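Local coordinates for acyl-coenzyme A thioesterase THEM4 (PDB 2OV9), which probably hydrolyses medium- and long-chain fatty acyl-CoA thioesters to the free fatty acid and coenzyme A, as a member of the THEM4/THEM5 thioesterase family, at residues B[109-123]-B[167-179]. Sequence-based numbering, arbitrary orientation.
Sequences DGSVRGTVTLTIPYQ and PLFEPLTLTGKLM
Where Leu-118 and Glu-170 leave the regular ladder, a water stands in for the missing backbone bond: it takes the N-H of Leu-118 (2.9 Å to N) and donates to the carbonyl O atoms of Glu-170 and Pro-167. Direct pairing resumes once beyond it, Phe-169 N to Leu-118 O at 2.8 Å. The Phe-169 ring meets Ile-120 edge-on, its CZ 3.5 Å from CG2, while Leu-168 sends CD1 against the aliphatic part of Gln-123. Strands 112-117 and 171-182 are antiparallel neighbours in the hotdog-fold sheet, joined by three hydrogen-bonded pairs: Val-112 with Gly-176, Gly-114 with Leu-174, Val-116 with Leu-172. Val-112 and Leu-118 face helix 131-148, and the side chains of Leu-118 and Leu-172 cross at about a right angle, with their CD1 atoms 3.9 Å apart. On the other face Arg-113 runs out extended, CG anti to the backbone N (chi1 -179°), laying one guanidinium face over Thr-173 CG2. At the far end the fully extended Lys-177 follows the turn, its NZ weakly bonded to Asp-109 O (3.1 Å). Cut back to alanine, this residue would probably leave the carbonyl of Asp-109 without its ammonium partner. Asp-109 OD1 accepts from Ser-111 N, an Asx turn, and also takes the hydroxyl of Ser-111.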
loop_
_atom_site.group_PDB
_atom_site.type_symbol
_atom_site.label_atom_id
_atom_site.label_comp_id
_atom_site.label_asym_id
_atom_site.label_seq_id
_atom_site.Cartn_x
_atom_site.Cartn_y
_atom_site.Cartn_z
ATOM N N ASP B 109 22.523 -5.013 16.631
ATOM C CA ASP B 109 21.744 -5.814 17.573
ATOM C C ASP B 109 20.708 -6.731 16.904
ATOM O O ASP B 109 19.968 -7.443 17.588
ATOM C CB ASP B 109 21.067 -4.897 18.593
ATOM C CG ASP B 109 20.001 -3.992 17.973
ATOM O OD1 ASP B 109 19.751 -4.021 16.745
ATOM O OD2 ASP B 109 19.380 -3.239 18.735
ATOM N N GLY B 110 20.660 -6.712 15.576
ATOM C CA GLY B 110 19.695 -7.515 14.818
ATOM C C GLY B 110 18.501 -6.709 14.335
ATOM O O GLY B 110 17.739 -7.166 13.489
ATOM N N SER B 111 18.305 -5.511 14.877
ATOM C CA SER B 111 17.170 -4.714 14.422
ATOM C C SER B 111 17.462 -4.111 13.036
ATOM O O SER B 111 18.631 -4.029 12.600
ATOM C CB SER B 111 16.772 -3.646 15.454
ATOM O OG SER B 111 17.777 -2.664 15.640
ATOM N N VAL B 112 16.389 -3.716 12.364
ATOM C CA VAL B 112 16.400 -3.019 11.087
ATOM C C VAL B 112 15.663 -1.705 11.359
ATOM O O VAL B 112 14.708 -1.684 12.140
ATOM C CB VAL B 112 15.670 -3.910 10.034
ATOM C CG1 VAL B 112 15.023 -3.124 8.923
ATOM C CG2 VAL B 112 16.636 -4.991 9.496
ATOM N N ARG B 113 16.108 -0.614 10.747
ATOM C CA ARG B 113 15.540 0.707 11.027
ATOM C C ARG B 113 15.524 1.602 9.790
ATOM O O ARG B 113 16.458 1.579 8.984
ATOM C CB ARG B 113 16.373 1.408 12.116
ATOM C CG ARG B 113 15.869 2.796 12.511
ATOM C CD ARG B 113 16.816 3.438 13.530
ATOM N NE ARG B 113 16.687 4.901 13.593
ATOM C CZ ARG B 113 16.106 5.543 14.595
ATOM N NH1 ARG B 113 15.594 4.839 15.603
ATOM N NH2 ARG B 113 16.040 6.872 14.609
ATOM N N GLY B 114 14.483 2.420 9.668
ATOM C CA GLY B 114 14.483 3.497 8.684
ATOM C C GLY B 114 13.517 4.577 9.131
ATOM O O GLY B 114 12.735 4.370 10.067
ATOM N N THR B 115 13.589 5.725 8.472
ATOM C CA THR B 115 12.701 6.845 8.745
ATOM C C THR B 115 12.083 7.269 7.431
ATOM O O THR B 115 12.782 7.384 6.417
ATOM C CB THR B 115 13.505 8.007 9.331
ATOM O OG1 THR B 115 14.110 7.561 10.553
ATOM C CG2 THR B 115 12.619 9.185 9.651
ATOM N N VAL B 116 10.776 7.516 7.454
ATOM C CA VAL B 116 10.043 7.909 6.256
ATOM C C VAL B 116 9.059 9.019 6.609
ATOM O O VAL B 116 8.409 8.963 7.639
ATOM C CB VAL B 116 9.277 6.685 5.666
ATOM C CG1 VAL B 116 8.159 6.219 6.613
ATOM C CG2 VAL B 116 8.710 7.005 4.257
ATOM N N THR B 117 8.960 10.018 5.745
ATOM C CA THR B 117 7.978 11.068 5.897
ATOM C C THR B 117 6.907 10.783 4.836
ATOM O O THR B 117 7.205 10.792 3.645
ATOM C CB THR B 117 8.627 12.433 5.671
ATOM O OG1 THR B 117 9.557 12.667 6.731
ATOM C CG2 THR B 117 7.577 13.525 5.687
ATOM N N LEU B 118 5.679 10.494 5.263
ATOM C CA LEU B 118 4.641 10.074 4.317
ATOM C C LEU B 118 3.725 11.193 3.863
ATOM O O LEU B 118 3.485 12.151 4.587
ATOM C CB LEU B 118 3.824 8.898 4.878
ATOM C CG LEU B 118 4.539 7.574 5.097
ATOM C CD1 LEU B 118 3.692 6.634 5.967
ATOM C CD2 LEU B 118 4.880 6.880 3.762
ATOM N N THR B 119 3.198 11.021 2.659
ATOM C CA THR B 119 2.492 12.045 1.893
ATOM C C THR B 119 1.044 11.660 1.605
ATOM O O THR B 119 0.608 10.534 1.929
ATOM C CB THR B 119 3.183 12.211 0.552
ATOM O OG1 THR B 119 3.379 10.908 -0.014
ATOM C CG2 THR B 119 4.551 12.891 0.722
ATOM N N ILE B 120 0.296 12.564 0.971
ATOM C CA ILE B 120 -1.164 12.380 0.921
ATOM C C ILE B 120 -1.705 11.136 0.223
ATOM O O ILE B 120 -2.806 10.749 0.504
ATOM C CB ILE B 120 -2.003 13.601 0.445
ATOM C CG1 ILE B 120 -1.589 14.101 -0.937
ATOM C CG2 ILE B 120 -2.083 14.700 1.524
ATOM C CD1 ILE B 120 -2.703 14.976 -1.557
ATOM N N PRO B 121 -0.963 10.530 -0.716
ATOM C CA PRO B 121 -1.508 9.264 -1.258
ATOM C C PRO B 121 -1.698 8.174 -0.220
ATOM O O PRO B 121 -2.512 7.253 -0.438
ATOM C CB PRO B 121 -0.428 8.838 -2.267
ATOM C CG PRO B 121 0.132 10.110 -2.738
ATOM C CD PRO B 121 0.258 10.912 -1.450
ATOM N N TYR B 122 -0.929 8.260 0.869
ATOM C CA TYR B 122 -0.934 7.279 1.988
ATOM C C TYR B 122 -1.974 7.577 3.095
ATOM O O TYR B 122 -2.037 6.874 4.132
ATOM C CB TYR B 122 0.501 7.162 2.573
ATOM C CG TYR B 122 1.507 6.783 1.498
ATOM C CD1 TYR B 122 1.610 5.471 1.044
ATOM C CD2 TYR B 122 2.272 7.759 0.860
ATOM C CE1 TYR B 122 2.524 5.114 0.031
ATOM C CE2 TYR B 122 3.160 7.429 -0.174
ATOM C CZ TYR B 122 3.275 6.114 -0.576
ATOM O OH TYR B 122 4.158 5.794 -1.567
ATOM N N GLN B 123 -2.804 8.586 2.834
ATOM C CA GLN B 123 -3.775 9.137 3.807
ATOM C C GLN B 123 -4.982 8.231 4.037
ATOM O O GLN B 123 -5.545 7.685 3.085
ATOM C CB GLN B 123 -4.264 10.491 3.325
ATOM C CG GLN B 123 -5.218 11.286 4.272
ATOM C CD GLN B 123 -5.311 12.758 3.853
ATOM O OE1 GLN B 123 -5.468 13.070 2.675
ATOM N NE2 GLN B 123 -5.205 13.658 4.809
ATOM N N PRO B 167 0.855 10.450 12.054
ATOM C CA PRO B 167 0.676 11.588 11.146
ATOM C C PRO B 167 1.393 11.496 9.825
ATOM O O PRO B 167 2.455 10.910 9.726
ATOM C CB PRO B 167 1.262 12.774 11.938
ATOM C CG PRO B 167 2.269 12.116 12.878
ATOM C CD PRO B 167 1.800 10.736 13.158
ATOM N N LEU B 168 0.806 12.125 8.820
ATOM C CA LEU B 168 1.480 12.406 7.562
ATOM C C LEU B 168 2.409 13.598 7.778
ATOM O O LEU B 168 2.271 14.331 8.771
ATOM C CB LEU B 168 0.436 12.760 6.490
ATOM C CG LEU B 168 -0.599 11.697 6.081
ATOM C CD1 LEU B 168 -1.622 12.323 5.169
ATOM C CD2 LEU B 168 0.119 10.517 5.402
ATOM N N PHE B 169 3.333 13.802 6.838
ATOM C CA PHE B 169 4.173 15.008 6.760
ATOM C C PHE B 169 5.223 15.172 7.861
ATOM O O PHE B 169 5.746 16.273 8.068
ATOM C CB PHE B 169 3.322 16.289 6.676
ATOM C CG PHE B 169 2.053 16.135 5.871
ATOM C CD1 PHE B 169 2.092 15.669 4.549
ATOM C CD2 PHE B 169 0.829 16.460 6.433
ATOM C CE1 PHE B 169 0.911 15.511 3.811
ATOM C CE2 PHE B 169 -0.376 16.320 5.699
ATOM C CZ PHE B 169 -0.327 15.846 4.379
ATOM N N GLU B 170 5.497 14.111 8.603
ATOM C CA GLU B 170 6.562 14.181 9.598
ATOM C C GLU B 170 7.296 12.856 9.665
ATOM O O GLU B 170 6.757 11.843 9.244
ATOM C CB GLU B 170 6.027 14.616 10.965
ATOM C CG GLU B 170 5.381 13.539 11.774
ATOM C CD GLU B 170 4.713 14.113 13.024
ATOM O OE1 GLU B 170 3.927 15.076 12.891
ATOM O OE2 GLU B 170 4.967 13.601 14.138
ATOM N N PRO B 171 8.539 12.875 10.170
ATOM C CA PRO B 171 9.383 11.686 10.160
ATOM C C PRO B 171 8.846 10.586 11.083
ATOM O O PRO B 171 8.637 10.816 12.281
ATOM C CB PRO B 171 10.750 12.208 10.651
ATOM C CG PRO B 171 10.655 13.679 10.646
ATOM C CD PRO B 171 9.234 14.048 10.762
ATOM N N LEU B 172 8.586 9.413 10.509
ATOM C CA LEU B 172 8.187 8.223 11.271
ATOM C C LEU B 172 9.307 7.171 11.278
ATOM O O LEU B 172 9.812 6.808 10.226
ATOM C CB LEU B 172 6.951 7.577 10.607
ATOM C CG LEU B 172 5.755 8.504 10.340
ATOM C CD1 LEU B 172 4.675 7.767 9.540
ATOM C CD2 LEU B 172 5.176 9.121 11.633
ATOM N N THR B 173 9.681 6.674 12.459
ATOM C CA THR B 173 10.732 5.680 12.551
ATOM C C THR B 173 10.110 4.319 12.513
ATOM O O THR B 173 9.305 3.993 13.384
ATOM C CB THR B 173 11.491 5.797 13.882
ATOM O OG1 THR B 173 11.946 7.149 14.039
ATOM C CG2 THR B 173 12.697 4.816 13.908
ATOM N N LEU B 174 10.522 3.525 11.533
ATOM C CA LEU B 174 10.116 2.144 11.409
ATOM C C LEU B 174 11.242 1.255 11.923
ATOM O O LEU B 174 12.397 1.473 11.591
ATOM C CB LEU B 174 9.855 1.799 9.944
ATOM C CG LEU B 174 9.018 2.736 9.056
ATOM C CD1 LEU B 174 8.882 2.152 7.658
ATOM C CD2 LEU B 174 7.626 3.012 9.619
ATOM N N THR B 175 10.902 0.265 12.745
ATOM C CA THR B 175 11.888 -0.661 13.292
ATOM C C THR B 175 11.290 -2.075 13.307
ATOM O O THR B 175 10.089 -2.233 13.510
ATOM C CB THR B 175 12.262 -0.263 14.732
ATOM O OG1 THR B 175 12.683 1.115 14.759
ATOM C CG2 THR B 175 13.386 -1.130 15.239
ATOM N N GLY B 176 12.129 -3.085 13.103
ATOM C CA GLY B 176 11.722 -4.496 13.166
ATOM C C GLY B 176 12.882 -5.310 13.722
ATOM O O GLY B 176 14.041 -4.926 13.563
ATOM N N LYS B 177 12.572 -6.423 14.371
ATOM C CA LYS B 177 13.597 -7.333 14.887
ATOM C C LYS B 177 13.033 -8.737 15.028
ATOM O O LYS B 177 11.931 -8.924 15.524
ATOM C CB LYS B 177 14.153 -6.846 16.217
ATOM C CG LYS B 177 15.301 -7.694 16.760
ATOM C CD LYS B 177 15.941 -7.054 17.982
ATOM C CE LYS B 177 16.939 -8.005 18.580
ATOM N NZ LYS B 177 17.664 -7.373 19.704
ATOM N N LEU B 178 13.802 -9.711 14.556
ATOM C CA LEU B 178 13.458 -11.093 14.726
ATOM C C LEU B 178 13.611 -11.336 16.219
ATOM O O LEU B 178 14.636 -10.956 16.812
ATOM C CB LEU B 178 14.417 -11.991 13.936
ATOM C CG LEU B 178 14.195 -13.500 13.963
ATOM C CD1 LEU B 178 14.752 -14.120 12.676
ATOM C CD2 LEU B 178 14.839 -14.146 15.184
HETATM N N MSE B 179 12.593 -11.943 16.815
HETATM C CA MSE B 179 12.550 -12.082 18.259
HETATM C C MSE B 179 12.896 -13.488 18.716
HETATM O O MSE B 179 13.628 -13.652 19.689
HETATM C CB MSE B 179 11.192 -11.647 18.800
HETATM C CG MSE B 179 10.830 -10.233 18.414
HETATM SE SE MSE B 179 12.054 -8.921 19.199
HETATM C CE MSE B 179 11.488 -9.123 21.070
HETATM O O HOH W 1 16.347 -9.384 13.032
HETATM O O HOH W 2 4.639 10.870 7.979
#